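Nitrite oxidoreductase subunit C (Kuenenia stuttgartiensis, PDB 7B04) binds heme b and calcium and probably carries electrons as a subunit of the nitrite oxidoreductase complex of an anammox bacterium. Local coordinates at residues 95-100 with 112-116; 162-166 with 277-281; 231-235 with 247-253. All coordinates share one frame; numbering follows the deposited sequence.

Contact 1 (95-100 with 112-116)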
loop_
_atom_site.group_PDB
_atom_site.type_symbol
_atom_site.label_atom_id
_atom_site.label_comp_id
_atom_site.label_asym_id
_atom_site.label_seq_id
_atom_site.Cartn_x
_atom_site.Cartn_y
_atom_site.Cartn_z
ATOM N N VAL C 95 2.026 31.605 39.232
ATOM C CA VAL C 95 1.359 31.853 40.504
ATOM C C VAL C 95 2.392 32.358 41.500
ATOM O O VAL C 95 3.498 31.814 41.591
ATOM C CB VAL C 95 0.668 30.579 41.032
ATOM C CG1 VAL C 95 0.019 30.836 42.384
ATOM C CG2 VAL C 95 -0.355 30.073 40.026
ATOM N N ASN C 96 2.027 33.399 42.248
ATOM C CA ASN C 96 2.952 34.066 43.154
ATOM C C ASN C 96 2.641 33.855 44.627
ATOM O O ASN C 96 3.558 33.910 45.448
ATOM C CB ASN C 96 2.965 35.576 42.878
ATOM C CG ASN C 96 3.433 35.913 41.477
ATOM O OD1 ASN C 96 4.406 35.345 40.980
ATOM N ND2 ASN C 96 2.739 36.845 40.831
ATOM N N SER C 97 1.381 33.624 44.984
ATOM C CA SER C 97 0.988 33.481 46.378
ATOM C C SER C 97 -0.101 32.424 46.498
ATOM O O SER C 97 -0.817 32.128 45.537
ATOM C CB SER C 97 0.508 34.813 46.971
ATOM O OG SER C 97 -0.691 35.247 46.356
ATOM N N ALA C 98 -0.215 31.853 47.695
ATOM C CA ALA C 98 -1.279 30.905 47.988
ATOM C C ALA C 98 -1.639 30.984 49.465
ATOM O O ALA C 98 -0.759 31.036 50.327
ATOM C CB ALA C 98 -0.872 29.474 47.617
ATOM N N GLU C 99 -2.941 30.997 49.741
ATOM C CA GLU C 99 -3.469 30.949 51.097
ATOM C C GLU C 99 -3.630 29.500 51.545
ATOM O O GLU C 99 -4.119 28.659 50.787
ATOM C CB GLU C 99 -4.816 31.675 51.157
ATOM C CG GLU C 99 -5.406 31.856 52.543
ATOM C CD GLU C 99 -6.890 31.528 52.583
ATOM O OE1 GLU C 99 -7.676 32.377 53.052
ATOM O OE2 GLU C 99 -7.269 30.421 52.145
ATOM N N ILE C 100 -3.205 29.207 52.774
ATOM C CA ILE C 100 -3.322 27.864 53.336
ATOM C C ILE C 100 -3.945 27.943 54.724
ATOM O O ILE C 100 -3.476 28.700 55.581
ATOM C CB ILE C 100 -1.966 27.128 53.380
ATOM C CG1 ILE C 100 -2.154 25.714 53.938
ATOM C CG2 ILE C 100 -0.926 27.908 54.174
ATOM C CD1 ILE C 100 -0.986 24.790 53.683
ATOM N N GLN C 112 -6.684 23.465 53.520
ATOM C CA GLN C 112 -7.311 24.180 52.414
ATOM C C GLN C 112 -6.287 25.119 51.793
ATOM O O GLN C 112 -5.694 25.948 52.499
ATOM C CB GLN C 112 -8.526 24.965 52.914
ATOM C CG GLN C 112 -9.381 25.581 51.835
ATOM C CD GLN C 112 -10.190 26.744 52.350
ATOM O OE1 GLN C 112 -9.635 27.750 52.792
ATOM N NE2 GLN C 112 -11.512 26.604 52.333
ATOM N N VAL C 113 -6.092 25.004 50.479
ATOM C CA VAL C 113 -5.122 25.806 49.744
ATOM C C VAL C 113 -5.864 26.563 48.647
ATOM O O VAL C 113 -6.641 25.969 47.884
ATOM C CB VAL C 113 -4.003 24.940 49.144
ATOM C CG1 VAL C 113 -2.921 25.816 48.558
ATOM C CG2 VAL C 113 -3.434 24.002 50.210
ATOM N N ILE C 114 -5.606 27.868 48.553
ATOM C CA ILE C 114 -6.267 28.745 47.595
ATOM C C ILE C 114 -5.223 29.573 46.859
ATOM O O ILE C 114 -4.368 30.209 47.487
ATOM C CB ILE C 114 -7.271 29.680 48.292
ATOM C CG1 ILE C 114 -8.470 28.896 48.817
ATOM C CG2 ILE C 114 -7.713 30.783 47.357
ATOM C CD1 ILE C 114 -9.403 29.723 49.673
ATOM N N TRP C 115 -5.309 29.580 45.532
ATOM C CA TRP C 115 -4.462 30.418 44.700
ATOM C C TRP C 115 -5.277 30.860 43.495
ATOM O O TRP C 115 -6.297 30.255 43.157
ATOM C CB TRP C 115 -3.191 29.686 44.256
ATOM C CG TRP C 115 -3.436 28.598 43.256
ATOM C CD1 TRP C 115 -3.308 28.686 41.900
ATOM C CD2 TRP C 115 -3.855 27.257 43.535
ATOM N NE1 TRP C 115 -3.615 27.479 41.318
ATOM C CE2 TRP C 115 -3.955 26.586 42.299
ATOM C CE3 TRP C 115 -4.153 26.559 44.708
ATOM C CZ2 TRP C 115 -4.338 25.250 42.205
ATOM C CZ3 TRP C 115 -4.535 25.234 44.612
ATOM C CH2 TRP C 115 -4.626 24.594 43.370
ATOM N N ASP C 116 -4.817 31.921 42.845
ATOM C CA ASP C 116 -5.525 32.499 41.711
ATOM C C ASP C 116 -4.952 31.986 40.404
ATOM O O ASP C 116 -3.746 32.038 40.177
ATOM C CB ASP C 116 -5.469 34.019 41.715
ATOM C CG ASP C 116 -5.779 34.614 43.071
ATOM O OD1 ASP C 116 -6.937 34.464 43.515
ATOM O OD2 ASP C 116 -4.893 35.261 43.676
#
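Strands 97-100 and 112-116 run antiparallel, their directions 155° apart, with Glu99 and Ile114 as a hydrogen-bonded pair and Ile100 and Val113 as the non-hydrogen-bonded pair next to it. Glu99 N donates to Ile114 O at 2.8 Å. Ile114 N returns a bond of 2.8 Å to Glu99 O. Three CA-H...O contacts add to these, among them Ala98 CA to Ile114 O at 3.2 Å. On one face, the side chains of Glu99 and Ile114 lie side by side and point the same way. Glu99 bends at chi2 (-135°), which lays its carboxylate along its neighbour, with OE2 3.3 Å from Ile114 CD1. The planes of the Glu99 carboxylate and the Gln112 amide are 5° apart, but Glu99 OE2 and Gln112 OE1, at 3.6 Å, are both acceptors and not bonded. The other face is apolar. Ile100 CG1 meets Val113 CG2 at 4.3 Å, and Ala98 CB lies 4.1 Å from Trp115 CB. Val95 CG1 lies against Trp115 CB, and Val95 CG2 approaches Trp115 CD1 obliquely at 3.8 Å. The arrangement is a beta hairpin made of strands 97-104 and 108-116, within the ethylbenzene dehydrogenase-like family region. Strand 77-80 pairs with its first strand and strand 262-270 with its second. Ala98, Ile100 and Trp115 pack on strand 286-294, and the Trp115 ring also meets that of Trp263.

Contact 2 (162-166 with 277-281). With CA (calcium ion), chain B; HEM (protoporphyrin IX containing Fe), chain D.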
loop_
_atom_site.group_PDB
_atom_site.type_symbol
_atom_site.label_atom_id
_atom_site.label_comp_id
_atom_site.label_asym_id
_atom_site.label_seq_id
_atom_site.Cartn_x
_atom_site.Cartn_y
_atom_site.Cartn_z
ATOM N N VAL C 162 10.596 12.255 52.850
ATOM C CA VAL C 162 9.509 13.222 52.946
ATOM C C VAL C 162 8.237 12.592 52.385
ATOM O O VAL C 162 8.286 11.721 51.511
ATOM C CB VAL C 162 9.877 14.530 52.193
ATOM C CG1 VAL C 162 8.660 15.402 51.908
ATOM C CG2 VAL C 162 10.909 15.325 52.974
ATOM N N ASN C 163 7.092 13.033 52.904
ATOM C CA ASN C 163 5.779 12.610 52.432
ATOM C C ASN C 163 5.195 13.707 51.551
ATOM O O ASN C 163 5.295 14.893 51.874
ATOM C CB ASN C 163 4.838 12.323 53.606
ATOM C CG ASN C 163 3.688 11.397 53.232
ATOM O OD1 ASN C 163 2.956 10.925 54.101
ATOM N ND2 ASN C 163 3.528 11.132 51.942
ATOM N N LEU C 164 4.581 13.305 50.439
ATOM C CA LEU C 164 4.019 14.233 49.469
ATOM C C LEU C 164 2.542 13.932 49.255
ATOM O O LEU C 164 2.136 12.766 49.208
ATOM C CB LEU C 164 4.747 14.123 48.118
ATOM C CG LEU C 164 6.124 14.722 47.810
ATOM C CD1 LEU C 164 6.079 16.235 47.811
ATOM C CD2 LEU C 164 7.202 14.205 48.755
ATOM N N TRP C 165 1.739 14.990 49.142
ATOM C CA TRP C 165 0.325 14.890 48.788
ATOM C C TRP C 165 0.121 15.683 47.505
ATOM O O TRP C 165 0.142 16.915 47.534
ATOM C CB TRP C 165 -0.574 15.440 49.893
ATOM C CG TRP C 165 -0.465 14.754 51.212
ATOM C CD1 TRP C 165 0.181 13.584 51.485
ATOM C CD2 TRP C 165 -1.031 15.199 52.449
ATOM N NE1 TRP C 165 0.055 13.275 52.818
ATOM C CE2 TRP C 165 -0.686 14.251 53.431
ATOM C CE3 TRP C 165 -1.795 16.309 52.821
ATOM C CZ2 TRP C 165 -1.079 14.379 54.762
ATOM C CZ3 TRP C 165 -2.184 16.434 54.141
ATOM C CH2 TRP C 165 -1.827 15.475 55.095
ATOM N N HIS C 166 -0.091 14.995 46.387
ATOM C CA HIS C 166 -0.204 15.655 45.089
ATOM C C HIS C 166 -1.659 15.646 44.639
ATOM O O HIS C 166 -2.209 14.586 44.319
ATOM C CB HIS C 166 0.686 14.985 44.045
ATOM C CG HIS C 166 0.773 15.746 42.759
ATOM N ND1 HIS C 166 1.292 15.202 41.604
ATOM C CD2 HIS C 166 0.406 17.011 42.448
ATOM C CE1 HIS C 166 1.240 16.101 40.636
ATOM N NE2 HIS C 166 0.706 17.207 41.122
ATOM N N LEU C 277 5.523 4.985 56.152
ATOM C CA LEU C 277 6.042 6.017 55.260
ATOM C C LEU C 277 5.118 7.222 55.177
ATOM O O LEU C 277 5.301 8.073 54.300
ATOM C CB LEU C 277 6.278 5.451 53.854
ATOM C CG LEU C 277 7.337 4.361 53.693
ATOM C CD1 LEU C 277 7.366 3.851 52.259
ATOM C CD2 LEU C 277 8.704 4.875 54.112
ATOM N N ASP C 278 4.132 7.308 56.064
ATOM C CA ASP C 278 3.193 8.417 56.105
ATOM C C ASP C 278 3.577 9.369 57.228
ATOM O O ASP C 278 4.061 8.938 58.280
ATOM C CB ASP C 278 1.774 7.908 56.356
ATOM C CG ASP C 278 1.075 7.452 55.095
ATOM O OD1 ASP C 278 1.684 7.515 54.008
ATOM O OD2 ASP C 278 -0.089 7.013 55.201
ATOM N N VAL C 279 3.361 10.665 57.004
ATOM C CA VAL C 279 3.542 11.633 58.077
ATOM C C VAL C 279 2.515 11.364 59.170
ATOM O O VAL C 279 1.346 11.055 58.894
ATOM C CB VAL C 279 3.465 13.074 57.541
ATOM C CG1 VAL C 279 2.031 13.486 57.244
ATOM C CG2 VAL C 279 4.114 14.031 58.530
ATOM N N GLN C 280 2.957 11.440 60.421
ATOM C CA GLN C 280 2.103 11.183 61.574
ATOM C C GLN C 280 1.897 12.472 62.358
ATOM O O GLN C 280 2.860 13.053 62.870
ATOM C CB GLN C 280 2.708 10.100 62.468
ATOM C CG GLN C 280 2.982 8.785 61.750
ATOM C CD GLN C 280 1.720 8.136 61.208
ATOM O OE1 GLN C 280 0.656 8.208 61.824
ATOM N NE2 GLN C 280 1.834 7.495 60.051
ATOM N N PHE C 281 0.644 12.912 62.448
ATOM C CA PHE C 281 0.280 14.109 63.192
ATOM C C PHE C 281 -0.208 13.723 64.581
ATOM O O PHE C 281 -0.912 12.722 64.748
ATOM C CB PHE C 281 -0.815 14.905 62.479
ATOM C CG PHE C 281 -0.440 15.371 61.103
ATOM C CD1 PHE C 281 0.439 16.427 60.928
ATOM C CD2 PHE C 281 -0.992 14.773 59.982
ATOM C CE1 PHE C 281 0.775 16.865 59.661
ATOM C CE2 PHE C 281 -0.660 15.208 58.712
ATOM C CZ PHE C 281 0.224 16.254 58.551
HETATM CA CA CA B . 0.135 6.000 52.740
HETATM C CHA HEM D . 8.339 16.694 40.928
HETATM C CHB HEM D . 12.309 19.468 41.461
HETATM C CHC HEM D . 10.211 21.427 45.383
HETATM C CHD HEM D . 6.297 18.522 44.956
HETATM C C1A HEM D . 9.619 17.198 40.784
HETATM C C2A HEM D . 10.656 16.656 39.931
HETATM C C3A HEM D . 11.752 17.422 40.065
HETATM C C4A HEM D . 11.459 18.469 41.025
HETATM C CMA HEM D . 13.107 17.243 39.345
HETATM C CAA HEM D . 10.465 15.428 39.012
HETATM C CBA HEM D . 11.359 14.273 39.442
HETATM C CGA HEM D . 10.616 13.409 40.421
HETATM O O1A HEM D . 11.258 12.888 41.368
HETATM O O2A HEM D . 9.379 13.259 40.254
HETATM C C1B HEM D . 12.071 20.299 42.539
HETATM C C2B HEM D . 12.868 21.436 42.954
HETATM C C3B HEM D . 12.291 21.978 44.048
HETATM C C4B HEM D . 11.098 21.203 44.345
HETATM C CMB HEM D . 14.158 21.865 42.223
HETATM C CAB HEM D . 12.713 23.210 44.891
HETATM C CBB HEM D . 13.661 24.088 44.540
HETATM C C1C HEM D . 8.961 20.858 45.568
HETATM C C2C HEM D . 7.967 21.294 46.533
HETATM C C3C HEM D . 6.892 20.508 46.415
HETATM C C4C HEM D . 7.157 19.524 45.382
HETATM C CMC HEM D . 8.121 22.478 47.515
HETATM C CAC HEM D . 5.594 20.618 47.248
HETATM C CBC HEM D . 5.082 19.562 47.882
HETATM C C1D HEM D . 6.470 17.840 43.765
HETATM C C2D HEM D . 5.465 17.079 43.042
HETATM C C3D HEM D . 6.026 16.583 41.940
HETATM C C4D HEM D . 7.416 17.001 41.909
HETATM C CMD HEM D . 3.995 16.864 43.459
HETATM C CAD HEM D . 5.305 15.709 40.890
HETATM C CBD HEM D . 4.866 16.549 39.698
HETATM C CGD HEM D . 3.975 15.728 38.801
HETATM O O1D HEM D . 3.434 16.289 37.816
HETATM O O2D HEM D . 3.792 14.514 39.071
HETATM N NA HEM D . 10.153 18.293 41.434
HETATM N NB HEM D . 11.007 20.193 43.408
HETATM N NC HEM D . 8.437 19.770 44.880
HETATM N ND HEM D . 7.654 17.773 43.037
HETATM FE FE HEM D . 9.525 18.849 43.215
#
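Asn163 sets its CG anti to the backbone N (chi1 -158°), which sends the amide across to the 277-281 loop, while Trp165 and Phe281 each hold CG anti to their own carbonyl carbon (chi1 about -60°) and approach each other from opposite directions. The Asn163 amide oxygen OD1 accepts a hydrogen bond from Val279 N at 2.9 Å. The donor lies in the carbonyl plane, on a lone pair. Asn163 ND2 is used elsewhere, on Leu236 O, so both ends of this buried amide are held. Trp165 CH2 sits at the edge of the Phe281 ring, near its plane, 3.8 Å from CE2. Val279 CG1 comes up to Trp165 CZ2 at 4.1 Å. Strand 162-168, in the ethylbenzene dehydrogenase-like region, has the heme on one side and, toward the loop, a calcium site. Away from the loop, Leu164 CD1 touches the heme vinyl carbon CBC at 3.5 Å, and heme methyl CMD lies over one face of the His166 ring. In the loop, Asp278 binds calcium through both carboxylate oxygens, OD1 at 2.5 Å and OD2 at 2.7 Å. Its OD2 also takes a hydrogen bond from Thr273. Gln280 NE2 bonds to Asp278 O at 3.2 Å, from above the carbonyl plane.

Contact 3 (231-235 with 247-253). With CA (calcium ion), chain B.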
loop_
_atom_site.group_PDB
_atom_site.type_symbol
_atom_site.label_atom_id
_atom_site.label_comp_id
_atom_site.label_asym_id
_atom_site.label_seq_id
_atom_site.Cartn_x
_atom_site.Cartn_y
_atom_site.Cartn_z
ATOM N N ARG C 231 -9.719 8.350 43.367
ATOM C CA ARG C 231 -9.063 9.256 44.289
ATOM C C ARG C 231 -8.671 10.517 43.530
ATOM O O ARG C 231 -8.511 10.499 42.307
ATOM C CB ARG C 231 -7.856 8.521 44.888
ATOM C CG ARG C 231 -6.868 9.300 45.692
ATOM C CD ARG C 231 -5.989 8.318 46.452
ATOM N NE ARG C 231 -6.503 8.072 47.794
ATOM C CZ ARG C 231 -7.118 6.955 48.170
ATOM N NH1 ARG C 231 -7.324 5.976 47.299
ATOM N NH2 ARG C 231 -7.549 6.827 49.419
ATOM N N ALA C 232 -8.522 11.621 44.266
ATOM C CA ALA C 232 -8.143 12.892 43.661
ATOM C C ALA C 232 -6.755 13.380 44.052
ATOM O O ALA C 232 -6.235 14.294 43.401
ATOM C CB ALA C 232 -9.169 13.974 44.018
ATOM N N VAL C 233 -6.141 12.806 45.081
ATOM C CA VAL C 233 -4.826 13.224 45.550
ATOM C C VAL C 233 -3.968 11.977 45.685
ATOM O O VAL C 233 -4.405 10.984 46.275
ATOM C CB VAL C 233 -4.901 13.981 46.890
ATOM C CG1 VAL C 233 -3.515 14.419 47.340
ATOM C CG2 VAL C 233 -5.825 15.188 46.769
ATOM N N GLU C 234 -2.734 12.044 45.201
ATOM C CA GLU C 234 -1.842 10.897 45.266
ATOM C C GLU C 234 -0.947 11.019 46.492
ATOM O O GLU C 234 -0.385 12.085 46.756
ATOM C CB GLU C 234 -0.995 10.793 43.996
ATOM C CG GLU C 234 -0.074 9.578 43.957
ATOM C CD GLU C 234 0.825 9.563 42.732
ATOM O OE1 GLU C 234 1.202 8.459 42.283
ATOM O OE2 GLU C 234 1.154 10.651 42.218
ATOM N N ASP C 235 -0.842 9.929 47.246
ATOM C CA ASP C 235 -0.002 9.869 48.432
ATOM C C ASP C 235 1.327 9.251 48.022
ATOM O O ASP C 235 1.363 8.109 47.555
ATOM C CB ASP C 235 -0.684 9.051 49.527
ATOM C CG ASP C 235 0.031 9.138 50.855
ATOM O OD1 ASP C 235 0.148 10.256 51.397
ATOM O OD2 ASP C 235 0.447 8.084 51.376
ATOM N N GLN C 247 3.472 5.824 46.491
ATOM C CA GLN C 247 3.293 4.856 47.563
ATOM C C GLN C 247 2.384 3.711 47.136
ATOM O O GLN C 247 1.523 3.861 46.265
ATOM C CB GLN C 247 2.701 5.519 48.807
ATOM C CG GLN C 247 3.601 6.529 49.481
ATOM C CD GLN C 247 3.156 6.822 50.900
ATOM O OE1 GLN C 247 2.286 6.139 51.442
ATOM N NE2 GLN C 247 3.747 7.842 51.507
ATOM N N ASP C 248 2.597 2.551 47.761
ATOM C CA ASP C 248 1.747 1.395 47.499
ATOM C C ASP C 248 0.375 1.559 48.143
ATOM O O ASP C 248 -0.643 1.183 47.553
ATOM C CB ASP C 248 2.429 0.125 48.007
ATOM C CG ASP C 248 3.547 -0.342 47.092
ATOM O OD1 ASP C 248 3.260 -0.697 45.929
ATOM O OD2 ASP C 248 4.716 -0.343 47.534
ATOM N N HIS C 249 0.330 2.107 49.356
ATOM C CA HIS C 249 -0.898 2.292 50.124
ATOM C C HIS C 249 -1.259 3.773 50.115
ATOM O O HIS C 249 -0.611 4.576 50.795
ATOM C CB HIS C 249 -0.733 1.773 51.552
ATOM C CG HIS C 249 -2.027 1.574 52.277
ATOM N ND1 HIS C 249 -2.644 2.579 52.990
ATOM C CD2 HIS C 249 -2.823 0.485 52.399
ATOM C CE1 HIS C 249 -3.764 2.119 53.519
ATOM N NE2 HIS C 249 -3.896 0.850 53.176
ATOM N N GLN C 250 -2.293 4.135 49.357
ATOM C CA GLN C 250 -2.697 5.530 49.230
ATOM C C GLN C 250 -3.685 5.877 50.335
ATOM O O GLN C 250 -4.682 5.173 50.531
ATOM C CB GLN C 250 -3.340 5.789 47.866
ATOM C CG GLN C 250 -2.594 5.192 46.691
ATOM C CD GLN C 250 -1.385 6.010 46.300
ATOM O OE1 GLN C 250 -1.503 7.186 45.960
ATOM N NE2 GLN C 250 -0.213 5.391 46.343
ATOM N N ASP C 251 -3.409 6.969 51.052
ATOM C CA ASP C 251 -4.182 7.326 52.232
ATOM C C ASP C 251 -4.783 8.724 52.204
ATOM O O ASP C 251 -5.679 8.998 53.008
ATOM C CB ASP C 251 -3.311 7.198 53.492
ATOM C CG ASP C 251 -3.152 5.763 53.945
ATOM O OD1 ASP C 251 -2.000 5.310 54.101
ATOM O OD2 ASP C 251 -4.182 5.088 54.146
ATOM N N VAL C 252 -4.329 9.606 51.320
ATOM C CA VAL C 252 -4.823 10.978 51.266
ATOM C C VAL C 252 -5.879 11.085 50.174
ATOM O O VAL C 252 -5.770 10.446 49.119
ATOM C CB VAL C 252 -3.672 11.981 51.043
ATOM C CG1 VAL C 252 -3.003 11.753 49.700
ATOM C CG2 VAL C 252 -4.173 13.415 51.168
ATOM N N ASP C 253 -6.917 11.875 50.439
ATOM C CA ASP C 253 -7.969 12.177 49.477
ATOM C C ASP C 253 -8.249 13.676 49.525
ATOM O O ASP C 253 -7.650 14.413 50.314
ATOM C CB ASP C 253 -9.232 11.358 49.772
ATOM C CG ASP C 253 -10.124 11.200 48.558
ATOM O OD1 ASP C 253 -9.780 11.748 47.489
ATOM O OD2 ASP C 253 -11.166 10.520 48.670
HETATM CA CA CA B . 0.135 6.000 52.740
#
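Asp235 OD2 and Gln247 OE1 meet at a calcium ion, each 2.5 Å from the metal. His249 gives its backbone O and Asp251 its OD1, so the 247-253 loop wraps the ion with three ligands. Asp278 completes the calcium site from a separate loop. In the second shell, His249 ND1 donates to Asp251 OD1 at 3.0 Å, nearly in the plane of the imidazole but from above the carboxylate plane. The site thus joins strand 233-238 to the loop that follows strand 245-246. One backbone bond, Gln247 N to Asp235 O at 3.3 Å, and one to a side chain, Asp235 N to Gln250 OE1 at 3.1 Å, hold the loop to the strand. Val252 puts CG1 between its backbone N and carbonyl carbon (chi1 63°), where it packs on Asp235 CB and on Val233 CG1, 3.6 Å away. Farther out, Arg231 NE donates to Val252 O at 2.8 Å, with the oxygen in the guanidinium plane. Gln250 O lies over one face of that group. Glu234 OE1 is hydrogen-bonded to Ser246, and OE2 forms salt bridges with Lys168 and with Arg209 of the neighbouring subunit B.

Following the chain, contact 1 closes first, as the hairpin of strands 97-104 and 108-116. Contact 2 then opens at 162-166 and closes far later, at 277-281. Contact 3 is nested inside that long loop, running from 231-235 to 247-253. Contact 1 stands apart: its centre is about 20 Å from that of contact 2 and 22 Å from that of contact 3. Contacts 2 and 3 touch. Strands 162-168 and 233-238 are antiparallel neighbours, and both contacts supply ligands to the same calcium ion. The metal therefore ties together strand 233-238 and two loops, 247-253 and 277-281, while strand 162-168 reaches on to the heme.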